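Local coordinates for protein tapirin (Caldicellulosiruptor hydrothermalis, PDB 6N2C) that probably binds cellulose, through a zinc-containing beta-helix domain thought to attach this extremely thermophilic bacterium to its growth substrate, at residues L274-I280 / L293-D299; F313-L319 / L334-E340; E473-I478 / P558-Y562. One frame throughout, in Å; residues are numbered along the deposited sequence. Where two conformers were deposited one is given.

Interaction 1 (L274-I280 / L293-D299); sequences LFSDGTI and LFCDTLD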
loop_
_atom_site.group_PDB
_atom_site.type_symbol
_atom_site.label_atom_id
_atom_site.label_comp_id
_atom_site.label_asym_id
_atom_site.label_seq_id
_atom_site.Cartn_x
_atom_site.Cartn_y
_atom_site.Cartn_z
ATOM N N LEU A 274 5.024 -2.796 -0.328
ATOM C CA LEU A 274 3.575 -2.467 -0.299
ATOM C C LEU A 274 2.908 -3.766 -0.432
ATOM O O LEU A 274 3.148 -4.494 -1.435
ATOM C CB LEU A 274 3.253 -1.550 -1.524
ATOM C CG LEU A 274 1.820 -1.149 -1.702
ATOM C CD1 LEU A 274 1.416 -0.359 -0.480
ATOM C CD2 LEU A 274 1.689 -0.274 -2.905
ATOM N N PHE A 275 2.080 -4.147 0.552
ATOM C CA PHE A 275 1.498 -5.476 0.587
ATOM C C PHE A 275 0.048 -5.358 0.946
ATOM O O PHE A 275 -0.264 -4.813 2.006
ATOM C CB PHE A 275 2.240 -6.337 1.662
ATOM C CG PHE A 275 2.013 -7.780 1.562
ATOM C CD1 PHE A 275 0.748 -8.337 1.842
ATOM C CD2 PHE A 275 3.042 -8.644 1.156
ATOM C CE1 PHE A 275 0.532 -9.710 1.730
ATOM C CE2 PHE A 275 2.800 -9.985 1.070
ATOM C CZ PHE A 275 1.567 -10.524 1.324
ATOM N N SER A 276 -0.836 -5.953 0.141
ATOM C CA SER A 276 -2.230 -6.045 0.518
ATOM C C SER A 276 -2.737 -7.441 0.225
ATOM O O SER A 276 -2.362 -8.048 -0.755
ATOM C CB SER A 276 -3.120 -5.035 -0.203
ATOM O OG SER A 276 -4.438 -5.034 0.310
ATOM N N ASP A 277 -3.560 -7.992 1.104
ATOM C CA ASP A 277 -4.268 -9.190 0.764
ATOM C C ASP A 277 -5.480 -8.936 -0.134
ATOM O O ASP A 277 -6.163 -9.945 -0.504
ATOM C CB ASP A 277 -4.710 -9.928 2.003
ATOM C CG ASP A 277 -3.498 -10.403 2.861
ATOM O OD1 ASP A 277 -2.558 -10.900 2.237
ATOM O OD2 ASP A 277 -3.590 -10.346 4.143
ATOM N N GLY A 278 -5.769 -7.697 -0.451
ATOM C CA GLY A 278 -6.987 -7.304 -1.220
ATOM C C GLY A 278 -6.645 -6.616 -2.527
ATOM O O GLY A 278 -5.608 -6.818 -3.145
ATOM N N THR A 279 -7.555 -5.757 -2.935
ATOM C CA THR A 279 -7.455 -5.080 -4.213
ATOM C C THR A 279 -6.924 -3.678 -4.023
ATOM O O THR A 279 -7.374 -2.971 -3.126
ATOM C CB THR A 279 -8.840 -5.060 -4.871
ATOM O OG1 THR A 279 -9.237 -6.386 -5.186
ATOM C CG2 THR A 279 -8.856 -4.316 -6.130
ATOM N N ILE A 280 -5.988 -3.290 -4.871
ATOM C CA ILE A 280 -5.463 -1.979 -4.982
ATOM C C ILE A 280 -6.082 -1.379 -6.198
ATOM O O ILE A 280 -5.883 -1.920 -7.295
ATOM C CB ILE A 280 -3.900 -1.950 -5.095
ATOM C CG1 ILE A 280 -3.293 -2.584 -3.819
ATOM C CG2 ILE A 280 -3.428 -0.496 -5.323
ATOM C CD1 ILE A 280 -1.753 -2.619 -3.911
ATOM N N LEU A 293 5.800 -4.922 -4.532
ATOM C CA LEU A 293 4.366 -4.802 -4.366
ATOM C C LEU A 293 3.773 -6.198 -4.449
ATOM O O LEU A 293 4.004 -6.956 -5.399
ATOM C CB LEU A 293 3.834 -3.857 -5.486
ATOM C CG LEU A 293 2.337 -3.575 -5.491
ATOM C CD1 LEU A 293 2.078 -2.323 -6.329
ATOM C CD2 LEU A 293 1.478 -4.676 -5.987
ATOM N N PHE A 294 2.988 -6.562 -3.424
ATOM C CA PHE A 294 2.236 -7.761 -3.441
ATOM C C PHE A 294 0.745 -7.399 -3.280
ATOM O O PHE A 294 0.412 -6.593 -2.426
ATOM C CB PHE A 294 2.558 -8.682 -2.225
ATOM C CG PHE A 294 3.954 -9.250 -2.167
ATOM C CD1 PHE A 294 5.019 -8.403 -1.895
ATOM C CD2 PHE A 294 4.182 -10.638 -2.208
ATOM C CE1 PHE A 294 6.308 -8.937 -1.710
ATOM C CE2 PHE A 294 5.443 -11.128 -2.026
ATOM C CZ PHE A 294 6.491 -10.290 -1.789
ATOM N N CYS A 295 -0.175 -8.027 -4.045
ATOM C CA CYS A 295 -1.578 -7.777 -3.808
ATOM C C CYS A 295 -2.394 -8.895 -4.385
ATOM O O CYS A 295 -1.848 -9.708 -5.117
ATOM C CB CYS A 295 -2.062 -6.370 -4.296
ATOM S SG CYS A 295 -1.957 -6.278 -6.127
ATOM N N ASP A 296 -3.674 -8.989 -4.063
ATOM C CA ASP A 296 -4.491 -9.952 -4.781
ATOM C C ASP A 296 -4.731 -9.457 -6.221
ATOM O O ASP A 296 -4.490 -10.187 -7.191
ATOM C CB ASP A 296 -5.798 -10.194 -4.113
ATOM C CG ASP A 296 -6.734 -11.077 -4.901
ATOM O OD1 ASP A 296 -6.459 -12.261 -5.130
ATOM O OD2 ASP A 296 -7.774 -10.541 -5.327
ATOM N N THR A 297 -5.265 -8.275 -6.319
ATOM C CA THR A 297 -5.673 -7.713 -7.574
ATOM C C THR A 297 -5.130 -6.302 -7.620
ATOM O O THR A 297 -5.275 -5.520 -6.688
ATOM C CB THR A 297 -7.181 -7.669 -7.704
ATOM O OG1 THR A 297 -7.729 -8.984 -7.796
ATOM C CG2 THR A 297 -7.639 -6.869 -8.940
ATOM N N LEU A 298 -4.485 -5.933 -8.719
ATOM C CA LEU A 298 -4.116 -4.541 -9.006
ATOM C C LEU A 298 -4.940 -3.991 -10.210
ATOM O O LEU A 298 -4.808 -4.541 -11.287
ATOM C CB LEU A 298 -2.624 -4.409 -9.306
ATOM C CG LEU A 298 -2.088 -3.015 -9.713
ATOM C CD1 LEU A 298 -2.489 -1.951 -8.728
ATOM C CD2 LEU A 298 -0.571 -3.068 -9.875
ATOM N N ASP A 299 -5.813 -3.026 -9.922
ATOM C CA ASP A 299 -6.775 -2.430 -10.912
ATOM C C ASP A 299 -6.302 -1.066 -11.350
ATOM O O ASP A 299 -6.243 -0.121 -10.547
ATOM C CB ASP A 299 -8.201 -2.388 -10.316
ATOM C CG ASP A 299 -8.948 -3.703 -10.442
ATOM O OD1 ASP A 299 -8.640 -4.528 -11.295
ATOM O OD2 ASP A 299 -9.928 -3.893 -9.693
HETATM O O HOH W 1 -8.972 -8.732 -3.684
#
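Phe275 and Phe294 lie on neighbouring parallel coils of the beta-helix, their rings nearly parallel (26° between planes) but slid so far that they barely overlap. What sits over the Phe275 face is Phe294 CB, 3.8 Å from the Phe275 ring centroid, a CH-pi contact. With its CG opposite the carbonyl carbon (chi1 -66°), Phe294 carries its own ring past that face, toward Phe313 and Tyr315 of the next coil.

On the Leu274 side, Leu274 and Leu293 run side by side. Ile280 sends CD1 to Cys295 CB (3.8 Å), while its CG2 packs against Leu298 CD1 (3.8 Å); Ile288 adds to this interior. Thr279 and Thr297 point the same way, Thr279 OG1 3.5 Å from Thr297 CB, and a water joins Thr279 OG1 (2.8 Å) to Asp296 OD2 (2.7 Å).

Between the two beta pairings the register slips by one residue, bridged by a bent bond from Asp296 N to Gly278 O (3.0 Å), and Ser276 OG, accepting from Gly278 N in an ST turn, also hydrogen-bonds Thr255 OG1. Aliphatic groups fill the beta-helix interior; the outward phenylalanine pair is buried, with Ile449 and Pro450 against Phe294, while partly exposed Thr279 and Asp296 reach water.

Interaction 2 (F313-L319 / L334-E340); sequences FAYFNKL and LFGGDIE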
loop_
_atom_site.group_PDB
_atom_site.type_symbol
_atom_site.label_atom_id
_atom_site.label_comp_id
_atom_site.label_asym_id
_atom_site.label_seq_id
_atom_site.Cartn_x
_atom_site.Cartn_y
_atom_site.Cartn_z
ATOM N N PHE A 313 9.460 -5.439 -8.073
ATOM C CA PHE A 313 8.501 -6.339 -8.663
ATOM C C PHE A 313 7.088 -6.060 -8.178
ATOM O O PHE A 313 6.891 -5.388 -7.144
ATOM C CB PHE A 313 8.860 -7.828 -8.425
ATOM C CG PHE A 313 8.834 -8.209 -6.977
ATOM C CD1 PHE A 313 7.617 -8.481 -6.359
ATOM C CD2 PHE A 313 10.010 -8.253 -6.222
ATOM C CE1 PHE A 313 7.572 -8.807 -4.967
ATOM C CE2 PHE A 313 9.941 -8.550 -4.826
ATOM C CZ PHE A 313 8.721 -8.867 -4.227
ATOM N N ALA A 314 6.133 -6.601 -8.951
ATOM C CA ALA A 314 4.763 -6.713 -8.490
ATOM C C ALA A 314 4.342 -8.125 -8.638
ATOM O O ALA A 314 4.542 -8.756 -9.716
ATOM C CB ALA A 314 3.867 -5.750 -9.277
ATOM N N TYR A 315 3.675 -8.654 -7.614
ATOM C CA TYR A 315 3.259 -10.017 -7.525
ATOM C C TYR A 315 1.805 -9.952 -7.200
ATOM O O TYR A 315 1.406 -9.314 -6.232
ATOM C CB TYR A 315 4.112 -10.747 -6.453
ATOM C CG TYR A 315 3.847 -12.154 -6.062
ATOM C CD1 TYR A 315 2.819 -12.962 -6.642
ATOM C CD2 TYR A 315 4.653 -12.803 -5.066
ATOM C CE1 TYR A 315 2.594 -14.266 -6.178
ATOM C CE2 TYR A 315 4.403 -14.081 -4.661
ATOM C CZ TYR A 315 3.385 -14.805 -5.189
ATOM O OH TYR A 315 3.187 -16.090 -4.788
ATOM N N PHE A 316 0.953 -10.645 -7.978
ATOM C CA PHE A 316 -0.507 -10.450 -7.933
ATOM C C PHE A 316 -1.229 -11.682 -8.440
ATOM O O PHE A 316 -0.627 -12.507 -9.151
ATOM C CB PHE A 316 -0.956 -9.224 -8.844
ATOM C CG PHE A 316 -0.399 -9.344 -10.242
ATOM C CD1 PHE A 316 -1.010 -10.148 -11.185
ATOM C CD2 PHE A 316 0.854 -8.806 -10.500
ATOM C CE1 PHE A 316 -0.421 -10.316 -12.443
ATOM C CE2 PHE A 316 1.439 -8.989 -11.741
ATOM C CZ PHE A 316 0.805 -9.726 -12.687
ATOM N N ASN A 317 -2.486 -11.837 -8.046
ATOM C CA ASN A 317 -3.316 -12.832 -8.661
ATOM C C ASN A 317 -3.952 -12.299 -9.981
ATOM O O ASN A 317 -4.233 -13.108 -10.911
ATOM C CB ASN A 317 -4.371 -13.369 -7.687
ATOM C CG ASN A 317 -3.747 -14.205 -6.607
ATOM O OD1 ASN A 317 -2.799 -14.977 -6.894
ATOM N ND2 ASN A 317 -4.163 -13.989 -5.353
ATOM N N LYS A 318 -4.313 -11.024 -9.981
ATOM C CA LYS A 318 -4.939 -10.367 -11.169
ATOM C C LYS A 318 -4.385 -8.945 -11.322
ATOM O O LYS A 318 -4.251 -8.185 -10.339
ATOM C CB LYS A 318 -6.461 -10.331 -11.125
ATOM C CG LYS A 318 -7.083 -9.822 -12.418
ATOM C CD LYS A 318 -6.869 -10.782 -13.596
ATOM C CE LYS A 318 -7.111 -10.162 -14.957
ATOM N NZ LYS A 318 -8.618 -9.970 -15.132
ATOM N N LEU A 319 -3.968 -8.603 -12.552
ATOM C CA LEU A 319 -3.551 -7.275 -12.909
ATOM C C LEU A 319 -4.476 -6.872 -14.115
ATOM O O LEU A 319 -4.453 -7.541 -15.131
ATOM C CB LEU A 319 -2.088 -7.310 -13.368
ATOM C CG LEU A 319 -1.539 -6.038 -14.001
ATOM C CD1 LEU A 319 -1.737 -4.786 -13.151
ATOM C CD2 LEU A 319 -0.125 -6.233 -14.381
ATOM N N LEU A 334 7.236 -8.720 -13.251
ATOM C CA LEU A 334 5.868 -8.985 -12.850
ATOM C C LEU A 334 5.732 -10.447 -12.588
ATOM O O LEU A 334 6.140 -11.291 -13.437
ATOM C CB LEU A 334 4.876 -8.598 -13.952
ATOM C CG LEU A 334 4.750 -7.099 -14.256
ATOM C CD1 LEU A 334 3.678 -6.846 -15.299
ATOM C CD2 LEU A 334 4.374 -6.371 -13.002
ATOM N N PHE A 335 5.056 -10.817 -11.498
ATOM C CA PHE A 335 4.769 -12.193 -11.147
ATOM C C PHE A 335 3.243 -12.370 -11.046
ATOM O O PHE A 335 2.648 -12.041 -9.986
ATOM C CB PHE A 335 5.438 -12.632 -9.787
ATOM C CG PHE A 335 6.954 -12.497 -9.769
ATOM C CD1 PHE A 335 7.707 -13.414 -10.427
ATOM C CD2 PHE A 335 7.581 -11.448 -9.166
ATOM C CE1 PHE A 335 9.094 -13.342 -10.442
ATOM C CE2 PHE A 335 8.947 -11.340 -9.193
ATOM C CZ PHE A 335 9.723 -12.310 -9.824
ATOM N N GLY A 336 2.611 -12.888 -12.093
ATOM C CA GLY A 336 1.246 -13.245 -12.059
ATOM C C GLY A 336 1.018 -14.682 -11.786
ATOM O O GLY A 336 2.036 -15.460 -11.751
ATOM N N GLY A 337 -0.238 -15.136 -11.692
ATOM C CA GLY A 337 -1.439 -14.349 -11.827
ATOM C C GLY A 337 -1.812 -14.166 -13.280
ATOM O O GLY A 337 -0.993 -14.403 -14.201
ATOM N N ASP A 338 -3.007 -13.612 -13.477
ATOM C CA ASP A 338 -3.457 -13.288 -14.812
ATOM C C ASP A 338 -3.336 -11.804 -15.040
ATOM O O ASP A 338 -3.518 -10.968 -14.118
ATOM C CB ASP A 338 -4.952 -13.727 -14.974
ATOM C CG ASP A 338 -5.163 -15.217 -14.850
ATOM O OD1 ASP A 338 -4.247 -16.034 -15.099
ATOM O OD2 ASP A 338 -6.315 -15.568 -14.584
ATOM N N ILE A 339 -3.074 -11.463 -16.299
ATOM C CA ILE A 339 -2.892 -10.118 -16.708
ATOM C C ILE A 339 -3.885 -9.853 -17.843
ATOM O O ILE A 339 -3.962 -10.668 -18.784
ATOM C CB ILE A 339 -1.532 -9.939 -17.256
ATOM C CG1 ILE A 339 -0.435 -10.205 -16.218
ATOM C CG2 ILE A 339 -1.349 -8.502 -17.716
ATOM C CD1 ILE A 339 1.004 -9.894 -16.690
ATOM N N GLU A 340 -4.653 -8.749 -17.751
ATOM C CA GLU A 340 -5.626 -8.452 -18.808
ATOM C C GLU A 340 -5.446 -6.972 -19.162
ATOM O O GLU A 340 -5.546 -6.093 -18.276
ATOM C CB GLU A 340 -7.032 -8.812 -18.336
ATOM C CG GLU A 340 -8.108 -8.416 -19.341
ATOM C CD GLU A 340 -9.505 -8.735 -18.807
ATOM O OE1 GLU A 340 -9.660 -9.402 -17.746
ATOM O OE2 GLU A 340 -10.452 -8.383 -19.488
#
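Phe335 turns its edge toward the face of Phe313, an offset edge-to-face pair with centroids 5.7 Å apart and planes at 71°; Phe335 CE2 comes 3.6 Å from Phe313 CB. Tyr315 lies next to them, its CB against Phe335 CB, and is stacked with Tyr446, while Pro447 borders all three rings.

A second aromatic group, Phe316, takes the apolar role at the turn. Its CG stands between the backbone N and the carbonyl carbon (chi1 52°), which swings the ring across to the other segment: Phe335 O lies over one face, Leu319 CB over the opposite one, and Leu334 CB meets its edge. Phe316 CZ touches Ile339 CG1 at 3.8 Å. A side chain at Gly336 would run into Phe316 CE1, and one at Gly337 into Phe316 O; Gly337 also follows a cis peptide bond and has positive phi. Deeper in, Leu334 spreads its two methyl groups, CD2 to Ala314 CB (3.8 Å) and CD1 to Leu319 CD2 (4.0 Å).

Backbone hydrogen bonds of parallel strands join the coils, among them Phe335 N to Ala314 O before the turn and Glu340 N to Leu319 O after it. Between them, Asp338 N reaches Asn317 O from above the carbonyl plane (2.9 Å).

The charged contact lies at the far end. Lys318, bent about CB-CG and again about CD-CE, passes Asp338 CB with its CD and bonds NZ to Glu340 OE1 (2.9 Å), arriving on the anti side of the carboxylate. Asn320 shares the ammonium and Arg342 the other Glu340 oxygen, so the ion pair belongs to a small polar network. Aromatic, aliphatic and ionic contacts thus follow one another along a single pair of coils; Gly336 makes room for the Phe316 ring, and Gly337 lets the two backbones come close.

Interaction 3 (E473-I478 / P558-Y562); sequences EDKKDI and PLIDY
The irregular loop 473-478 runs past the helix turn 558-562 with Ile478 CA 6.3 Å from Leu559 CA and Lys475 CA 8.9 Å from Tyr562 CA, so side chains, and not backbone bonds, bridge the two. Tyr562 carries most of the contact. With CG turned opposite its own backbone N (chi1 179°), it throws the ring off the helix and across the loop.

Its hydroxyl donates to Glu473 OE2 at 2.6 Å, entering by the anti lone pair, with carboxylate and ring nearly coplanar (3°). Glu473 was modelled in two conformers, so this bond describes one of them. A water also donates to Tyr562 OH (2.6 Å) and to Glu473 O (2.8 Å), tying the phenol to the loop backbone by a second route.

Lys475 lies over the ring face. Its first torsion, with CG anti to the backbone N, sets CG almost above the centre, 3.7 Å from the Tyr562 centroid in a CH-pi contact, and a bend at the next bond (chi2 63°) leads CD and CE out over CE1 and CD1; NZ ends in a weak salt bridge with Asp477 OD1.

Ile478 fills the side near the helix. Its CD1 meets Tyr562 CB at 3.7 Å, and its CG2 faces Leu559 CB at 3.9 Å, with Pro558 CB beside it; Leu559 itself continues onto Val487 and Phe515 of the beta-helix strands. Losing the Tyr562 ring to an alanine here is likely to leave Lys475 without the surface its methylenes rest on and Glu473 without its phenolic donor. One tyrosine thus joins an apolar patch near the helix to polar, partly hydrated anchoring at its hydroxyl, a mixture consistent with a contact at the protein surface.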
loop_
_atom_site.group_PDB
_atom_site.type_symbol
_atom_site.label_atom_id
_atom_site.label_comp_id
_atom_site.label_asym_id
_atom_site.label_seq_id
_atom_site.Cartn_x
_atom_site.Cartn_y
_atom_site.Cartn_z
ATOM N N GLU A 473 -6.940 1.249 35.621
ATOM C CA GLU A 473 -7.009 2.488 36.402
ATOM C C GLU A 473 -6.741 3.647 35.484
ATOM O O GLU A 473 -6.032 3.498 34.473
ATOM C CB GLU A 473 -5.956 2.484 37.556
ATOM C CG GLU A 473 -4.503 2.841 37.223
ATOM C CD GLU A 473 -3.591 2.985 38.469
ATOM O OE1 GLU A 473 -4.093 2.725 39.619
ATOM O OE2 GLU A 473 -2.384 3.364 38.316
ATOM N N ASP A 474 -7.271 4.813 35.824
ATOM C CA ASP A 474 -6.855 6.015 35.152
ATOM C C ASP A 474 -5.518 6.545 35.730
ATOM O O ASP A 474 -5.235 6.377 36.957
ATOM C CB ASP A 474 -7.884 7.135 35.322
ATOM C CG ASP A 474 -9.205 6.838 34.655
ATOM O OD1 ASP A 474 -9.313 5.917 33.791
ATOM O OD2 ASP A 474 -10.161 7.576 34.951
ATOM N N LYS A 475 -4.680 7.162 34.872
ATOM C CA LYS A 475 -3.424 7.786 35.361
ATOM C C LYS A 475 -3.417 9.142 34.688
ATOM O O LYS A 475 -3.238 9.243 33.464
ATOM C CB LYS A 475 -2.258 6.944 35.016
ATOM C CG LYS A 475 -0.872 7.391 35.483
ATOM C CD LYS A 475 -0.798 7.407 37.021
ATOM C CE LYS A 475 0.641 7.534 37.436
ATOM N NZ LYS A 475 0.654 7.687 38.912
ATOM N N LYS A 476 -3.584 10.221 35.476
ATOM C CA LYS A 476 -3.727 11.551 34.958
ATOM C C LYS A 476 -2.653 12.599 35.416
ATOM O O LYS A 476 -2.726 13.752 35.000
ATOM C CB LYS A 476 -5.055 12.128 35.420
ATOM C CG LYS A 476 -6.302 11.342 34.963
ATOM C CD LYS A 476 -7.554 12.188 35.271
ATOM C CE LYS A 476 -8.806 11.638 34.606
ATOM N NZ LYS A 476 -10.041 12.298 35.144
ATOM N N ASP A 477 -1.642 12.156 36.129
ATOM C CA ASP A 477 -0.661 13.101 36.708
ATOM C C ASP A 477 0.728 13.058 36.086
ATOM O O ASP A 477 1.669 13.649 36.667
ATOM C CB ASP A 477 -0.640 12.944 38.218
ATOM C CG ASP A 477 -0.189 11.571 38.707
ATOM O OD1 ASP A 477 0.049 10.635 37.941
ATOM O OD2 ASP A 477 0.021 11.464 39.921
ATOM N N ILE A 478 0.875 12.378 34.925
ATOM C CA ILE A 478 2.137 12.249 34.223
ATOM C C ILE A 478 2.223 13.412 33.257
ATOM O O ILE A 478 2.148 13.251 32.076
ATOM C CB ILE A 478 2.367 10.888 33.605
ATOM C CG1 ILE A 478 2.224 9.774 34.681
ATOM C CG2 ILE A 478 3.800 10.764 33.061
ATOM C CD1 ILE A 478 2.413 8.377 34.154
ATOM N N PRO A 558 8.641 8.965 31.747
ATOM C CA PRO A 558 7.857 8.547 32.926
ATOM C C PRO A 558 6.516 7.907 32.496
ATOM O O PRO A 558 6.015 6.971 33.155
ATOM C CB PRO A 558 7.564 9.816 33.670
ATOM C CG PRO A 558 8.454 10.859 33.061
ATOM C CD PRO A 558 9.021 10.399 31.813
ATOM N N LEU A 559 6.047 8.319 31.328
ATOM C CA LEU A 559 4.783 7.690 30.804
ATOM C C LEU A 559 5.110 6.315 30.274
ATOM O O LEU A 559 4.358 5.384 30.542
ATOM C CB LEU A 559 4.088 8.617 29.789
ATOM C CG LEU A 559 2.825 8.080 29.062
ATOM C CD1 LEU A 559 1.760 7.938 30.167
ATOM C CD2 LEU A 559 2.414 9.095 28.020
ATOM N N ILE A 560 6.194 6.108 29.515
ATOM C CA ILE A 560 6.587 4.842 29.030
ATOM C C ILE A 560 6.829 3.873 30.223
ATOM O O ILE A 560 6.362 2.722 30.274
ATOM C CB ILE A 560 7.851 4.926 28.205
ATOM C CG1 ILE A 560 7.605 5.712 26.889
ATOM C CG2 ILE A 560 8.469 3.573 27.915
ATOM C CD1 ILE A 560 8.806 6.006 26.122
ATOM N N ASP A 561 7.550 4.375 31.228
ATOM C CA ASP A 561 7.838 3.543 32.398
ATOM C C ASP A 561 6.518 3.076 33.073
ATOM O O ASP A 561 6.412 1.913 33.467
ATOM C CB ASP A 561 8.627 4.319 33.447
ATOM C CG ASP A 561 10.058 4.643 32.976
ATOM O OD1 ASP A 561 10.569 4.132 31.973
ATOM O OD2 ASP A 561 10.591 5.427 33.706
ATOM N N TYR A 562 5.556 3.964 33.196
ATOM C CA TYR A 562 4.253 3.604 33.733
ATOM C C TYR A 562 3.556 2.544 32.899
ATOM O O TYR A 562 3.105 1.454 33.428
ATOM C CB TYR A 562 3.330 4.786 33.878
ATOM C CG TYR A 562 1.966 4.477 34.401
ATOM C CD1 TYR A 562 1.741 4.264 35.772
ATOM C CD2 TYR A 562 0.893 4.240 33.539
ATOM C CE1 TYR A 562 0.478 3.949 36.236
ATOM C CE2 TYR A 562 -0.353 3.848 33.982
ATOM C CZ TYR A 562 -0.581 3.764 35.332
ATOM O OH TYR A 562 -1.784 3.395 35.781
HETATM O O HOH W 2 -3.470 2.400 34.015
#

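Overall arrangement
Interactions 1 and 2 run across the same two walls of the beta-helix: their centres are about 10 Å apart, strands 293-294 and 313-315 are neighbours, as are 297-300 and 318-321, and probable backbone hydrogen bonds join Asp296 O with Asn317 N and Leu298 N with Lys318 O. Interaction 1 is buried near the middle of the chain; interaction 2 is partly buried and adds an ion pair. Both rest on parallel backbone pairing, with aliphatic side chains inside and aromatic pairs on the outward face. Interaction 3 lies across the chain's centre from interaction 2, their centres about 49 Å apart, and touches neither. This surface contact between loop and helix relies on side-chain packing, a phenol-carboxylate bond and water.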